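Local coordinates for Ice-binding protein (Flavobacteriaceae bacterium, PDB 5UYT) that probably binds to ice crystals and restrains their growth, acting as a bacterial antifreeze protein, at residues 142-154 against 161-173. Numbering follows the deposited sequence.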
loop_
_atom_site.group_PDB
_atom_site.type_symbol
_atom_site.label_atom_id
_atom_site.label_comp_id
_atom_site.label_asym_id
_atom_site.label_seq_id
_atom_site.Cartn_x
_atom_site.Cartn_y
_atom_site.Cartn_z
ATOM N N LEU A 142 -6.228 14.642 -14.422
ATOM C CA LEU A 142 -6.129 13.441 -13.587
ATOM C C LEU A 142 -5.573 12.293 -14.417
ATOM O O LEU A 142 -5.986 12.106 -15.569
ATOM C CB LEU A 142 -7.523 13.036 -13.103
ATOM C CG LEU A 142 -8.260 14.046 -12.226
ATOM C CD1 LEU A 142 -9.695 13.567 -12.063
ATOM C CD2 LEU A 142 -7.534 14.148 -10.868
ATOM N N ALA A 143 -4.662 11.513 -13.828
ATOM C CA ALA A 143 -4.068 10.360 -14.532
ATOM C C ALA A 143 -5.124 9.356 -15.018
ATOM O O ALA A 143 -4.978 8.770 -16.103
ATOM C CB ALA A 143 -3.040 9.657 -13.643
ATOM N N CYS A 144 -6.195 9.172 -14.233
ATOM C CA CYS A 144 -7.224 8.203 -14.593
ATOM C C CYS A 144 -7.967 8.550 -15.904
ATOM O O CYS A 144 -8.591 7.687 -16.491
ATOM C CB CYS A 144 -8.217 8.001 -13.444
ATOM S SG CYS A 144 -9.141 9.485 -13.009
ATOM N N ASN A 145 -7.875 9.813 -16.324
ATOM C CA ASN A 145 -8.452 10.326 -17.584
ATOM C C ASN A 145 -7.454 10.429 -18.754
ATOM O O ASN A 145 -7.771 10.993 -19.817
ATOM C CB ASN A 145 -9.088 11.693 -17.322
ATOM C CG ASN A 145 -10.462 11.594 -16.668
ATOM O OD1 ASN A 145 -11.280 10.761 -17.049
ATOM N ND2 ASN A 145 -10.739 12.483 -15.726
ATOM N N VAL A 146 -6.263 9.873 -18.574
ATOM C CA VAL A 146 -5.265 9.787 -19.662
ATOM C C VAL A 146 -5.162 8.358 -20.212
ATOM O O VAL A 146 -5.056 7.387 -19.451
ATOM C CB VAL A 146 -3.873 10.278 -19.198
ATOM C CG1 VAL A 146 -2.860 10.136 -20.323
ATOM C CG2 VAL A 146 -3.977 11.722 -18.678
ATOM N N PHE A 147 -5.211 8.234 -21.544
ATOM C CA PHE A 147 -5.157 6.933 -22.207
ATOM C C PHE A 147 -4.180 6.992 -23.370
ATOM O O PHE A 147 -4.143 7.993 -24.114
ATOM C CB PHE A 147 -6.539 6.563 -22.776
ATOM C CG PHE A 147 -7.624 6.430 -21.729
ATOM C CD1 PHE A 147 -7.995 5.174 -21.256
ATOM C CD2 PHE A 147 -8.290 7.552 -21.239
ATOM C CE1 PHE A 147 -8.989 5.044 -20.285
ATOM C CE2 PHE A 147 -9.286 7.432 -20.276
ATOM C CZ PHE A 147 -9.643 6.174 -19.797
ATOM N N TRP A 148 -3.437 5.903 -23.556
ATOM C CA TRP A 148 -2.563 5.735 -24.725
ATOM C C TRP A 148 -2.969 4.445 -25.428
ATOM O O TRP A 148 -2.831 3.358 -24.855
ATOM C CB TRP A 148 -1.078 5.672 -24.293
ATOM C CG TRP A 148 -0.635 6.821 -23.407
ATOM C CD1 TRP A 148 -0.826 6.931 -22.052
ATOM C CD2 TRP A 148 0.136 7.969 -23.794
ATOM N NE1 TRP A 148 -0.270 8.104 -21.586
ATOM C CE2 TRP A 148 0.337 8.753 -22.626
ATOM C CE3 TRP A 148 0.674 8.416 -25.013
ATOM C CZ2 TRP A 148 1.058 9.963 -22.639
ATOM C CZ3 TRP A 148 1.385 9.623 -25.032
ATOM C CH2 TRP A 148 1.558 10.388 -23.849
ATOM N N LYS A 149 -3.527 4.563 -26.637
ATOM C CA LYS A 149 -3.878 3.388 -27.427
ATOM C C LYS A 149 -2.755 3.134 -28.424
ATOM O O LYS A 149 -2.671 3.805 -29.468
ATOM C CB LYS A 149 -5.198 3.623 -28.149
ATOM C CG LYS A 149 -5.678 2.423 -28.957
ATOM C CD LYS A 149 -6.624 2.832 -30.086
ATOM C CE LYS A 149 -5.947 3.682 -31.167
ATOM N NZ LYS A 149 -4.596 3.219 -31.629
ATOM N N VAL A 150 -1.900 2.163 -28.107
ATOM C CA VAL A 150 -0.638 1.977 -28.838
ATOM C C VAL A 150 -0.643 0.721 -29.721
ATOM O O VAL A 150 -0.735 -0.405 -29.205
ATOM C CB VAL A 150 0.594 1.935 -27.893
ATOM C CG1 VAL A 150 1.890 1.961 -28.715
ATOM C CG2 VAL A 150 0.574 3.105 -26.900
ATOM N N GLU A 151 -0.512 0.920 -31.036
ATOM C CA GLU A 151 -0.490 -0.203 -31.995
ATOM C C GLU A 151 0.944 -0.662 -32.230
ATOM O O GLU A 151 1.447 -0.635 -33.372
ATOM C CB GLU A 151 -1.118 0.191 -33.342
ATOM C CG GLU A 151 -2.490 0.838 -33.255
ATOM C CD GLU A 151 -3.540 -0.068 -32.650
ATOM O OE1 GLU A 151 -3.396 -1.305 -32.755
ATOM O OE2 GLU A 151 -4.504 0.478 -32.066
ATOM N N GLY A 152 1.608 -1.073 -31.158
ATOM C CA GLY A 152 2.995 -1.520 -31.268
ATOM C C GLY A 152 3.679 -1.558 -29.917
ATOM O O GLY A 152 3.072 -1.223 -28.889
ATOM N N LEU A 153 4.948 -1.961 -29.919
ATOM C CA LEU A 153 5.714 -2.095 -28.657
ATOM C C LEU A 153 5.731 -0.801 -27.819
ATOM O O LEU A 153 6.026 0.277 -28.353
ATOM C CB LEU A 153 7.160 -2.524 -28.987
ATOM C CG LEU A 153 8.182 -2.499 -27.842
ATOM C CD1 LEU A 153 7.898 -3.611 -26.842
ATOM C CD2 LEU A 153 9.612 -2.600 -28.372
ATOM N N VAL A 154 5.416 -0.916 -26.521
ATOM C CA VAL A 154 5.571 0.186 -25.582
ATOM C C VAL A 154 6.896 -0.054 -24.859
ATOM O O VAL A 154 7.064 -1.083 -24.196
ATOM C CB VAL A 154 4.406 0.280 -24.570
ATOM C CG1 VAL A 154 4.666 1.408 -23.570
ATOM C CG2 VAL A 154 3.089 0.520 -25.292
ATOM N N VAL A 161 8.941 9.143 -16.173
ATOM C CA VAL A 161 7.741 9.418 -15.379
ATOM C C VAL A 161 6.550 9.437 -16.335
ATOM O O VAL A 161 6.491 10.276 -17.265
ATOM C CB VAL A 161 7.858 10.746 -14.636
ATOM C CG1 VAL A 161 6.517 11.093 -13.966
ATOM C CG2 VAL A 161 9.006 10.672 -13.625
ATOM N N MET A 162 5.635 8.492 -16.152
ATOM C CA MET A 162 4.523 8.291 -17.089
ATOM C C MET A 162 3.164 8.401 -16.385
ATOM O O MET A 162 3.033 8.076 -15.212
ATOM C CB MET A 162 4.663 6.929 -17.796
ATOM C CG MET A 162 3.693 6.680 -18.960
ATOM S SD MET A 162 3.903 7.873 -20.297
ATOM C CE MET A 162 3.000 6.932 -21.545
ATOM N N LYS A 163 2.162 8.884 -17.126
ATOM C CA LYS A 163 0.809 9.039 -16.616
ATOM C C LYS A 163 -0.172 8.377 -17.555
ATOM O O LYS A 163 -0.059 8.487 -18.791
ATOM C CB LYS A 163 0.417 10.518 -16.496
ATOM C CG LYS A 163 1.398 11.369 -15.708
ATOM C CD LYS A 163 1.329 11.010 -14.230
ATOM C CE LYS A 163 2.315 11.854 -13.433
ATOM N NZ LYS A 163 2.380 11.334 -12.044
ATOM N N GLY A 164 -1.142 7.699 -16.951
ATOM C CA GLY A 164 -2.282 7.199 -17.679
ATOM C C GLY A 164 -2.348 5.715 -17.917
ATOM O O GLY A 164 -1.438 4.951 -17.592
ATOM N N ASN A 165 -3.450 5.320 -18.535
ATOM C CA ASN A 165 -3.649 3.934 -18.938
ATOM C C ASN A 165 -2.934 3.632 -20.247
ATOM O O ASN A 165 -3.328 4.150 -21.277
ATOM C CB ASN A 165 -5.134 3.732 -19.098
ATOM C CG ASN A 165 -5.854 3.869 -17.788
ATOM O OD1 ASN A 165 -5.492 3.211 -16.813
ATOM N ND2 ASN A 165 -6.856 4.742 -17.739
ATOM N N VAL A 166 -1.875 2.813 -20.201
ATOM C CA VAL A 166 -1.088 2.522 -21.408
ATOM C C VAL A 166 -1.639 1.214 -21.939
ATOM O O VAL A 166 -1.449 0.183 -21.308
ATOM C CB VAL A 166 0.427 2.373 -21.091
ATOM C CG1 VAL A 166 1.197 1.950 -22.359
ATOM C CG2 VAL A 166 0.968 3.671 -20.485
ATOM N N VAL A 167 -2.355 1.270 -23.068
ATOM C CA VAL A 167 -2.998 0.098 -23.648
ATOM C C VAL A 167 -2.246 -0.290 -24.918
ATOM O O VAL A 167 -2.361 0.381 -25.951
ATOM C CB VAL A 167 -4.488 0.364 -24.012
ATOM C CG1 VAL A 167 -5.127 -0.861 -24.672
ATOM C CG2 VAL A 167 -5.274 0.794 -22.789
ATOM N N ALA A 168 -1.483 -1.378 -24.844
ATOM C CA ALA A 168 -0.745 -1.854 -26.008
ATOM C C ALA A 168 -1.587 -2.909 -26.690
ATOM O O ALA A 168 -1.939 -3.912 -26.073
ATOM C CB ALA A 168 0.605 -2.426 -25.593
ATOM N N ASN A 169 -1.926 -2.680 -27.966
ATOM C CA ASN A 169 -2.727 -3.620 -28.712
ATOM C C ASN A 169 -1.845 -4.582 -29.485
ATOM O O ASN A 169 -1.100 -4.160 -30.389
ATOM C CB ASN A 169 -3.629 -2.881 -29.717
ATOM C CG ASN A 169 -4.698 -3.772 -30.304
ATOM O OD1 ASN A 169 -5.262 -4.613 -29.605
ATOM N ND2 ASN A 169 -4.988 -3.596 -31.607
ATOM N N ASN A 170 -1.954 -5.866 -29.150
ATOM C CA ASN A 170 -1.174 -6.923 -29.800
ATOM C C ASN A 170 0.307 -6.582 -29.823
ATOM O O ASN A 170 0.979 -6.739 -30.845
ATOM C CB ASN A 170 -1.703 -7.224 -31.204
ATOM C CG ASN A 170 -3.140 -7.680 -31.174
ATOM O OD1 ASN A 170 -3.949 -7.207 -31.946
ATOM N ND2 ASN A 170 -3.469 -8.582 -30.257
ATOM N N ALA A 171 0.797 -6.105 -28.673
ATOM C CA ALA A 171 2.219 -5.796 -28.487
ATOM C C ALA A 171 2.642 -5.925 -27.032
ATOM O O ALA A 171 1.798 -5.944 -26.133
ATOM C CB ALA A 171 2.531 -4.386 -28.985
ATOM N N ALA A 172 3.954 -6.014 -26.813
ATOM C CA ALA A 172 4.518 -6.099 -25.455
ATOM C C ALA A 172 4.687 -4.713 -24.825
ATOM O O ALA A 172 4.605 -3.677 -25.513
ATOM C CB ALA A 172 5.853 -6.853 -25.484
ATOM N N ILE A 173 4.889 -4.707 -23.511
ATOM C CA ILE A 173 5.220 -3.501 -22.771
ATOM C C ILE A 173 6.489 -3.764 -21.974
ATOM O O ILE A 173 6.590 -4.781 -21.282
ATOM C CB ILE A 173 4.079 -3.083 -21.805
ATOM C CG1 ILE A 173 2.766 -2.915 -22.589
ATOM C CG2 ILE A 173 4.462 -1.784 -21.055
ATOM C CD1 ILE A 173 1.555 -2.615 -21.714
HETATM O O HOH W 1 -8.672 5.191 -15.497
#
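Trp-148 lays its indole against the corner where strand 161-163 gives way to strand 165-168. With CG set beside the backbone N (chi1 -52°), the ring reaches across to the neighbouring strand, and its NE1 donates to the carbonyl O of Lys-163 at 2.8 Å, the acceptor lying in the ring plane and the bond running nearly along the C=O axis. Met-162 comes from the opposite direction: bent at chi2 (61°), it brings CE over one face of the five-membered ring, 3.5 Å from its centroid, a CH-pi contact with SD oblique to the ring. Phe-121, on strand 119-123, which pairs with the other side of 146-150, also stacks with the indole. Without the indole, as with an alanine here, the Lys-163 carbonyl would probably lose this donor and Met-162 CE the ring face it packs on.

Segments 142-154 and 161-173 are successive coils of a right-handed beta-helix, whose strands 146-150 and 165-168 pair in parallel. Across the interior, Val-154 CG1 meets Val-166 CG1 at 3.7 Å, tip to tip, and Val-154 CG2 rests on Ala-168 CB. On the other face of the strand pair, toward helix 55-73, Asn-165 ND2 sits over the ring of Phe-147, 3.3 Å from CE1, and a water links that amide to Cys-144 O; Asn-165 OD1 turns to Arg-184. At the next corner, Asn-169 ND2 donates to the syn lone pair of Glu-151 OE1 at 3.0 Å, the carboxylate turned 81° from the amide plane, while Asn-169 OD1 is hydrogen-bonded to Thr-188. Lys-149 NZ takes the anti lone pair of Glu-151 OE2 in a 2.8 Å salt bridge, and Tyr-68 of the helix shares that oxygen.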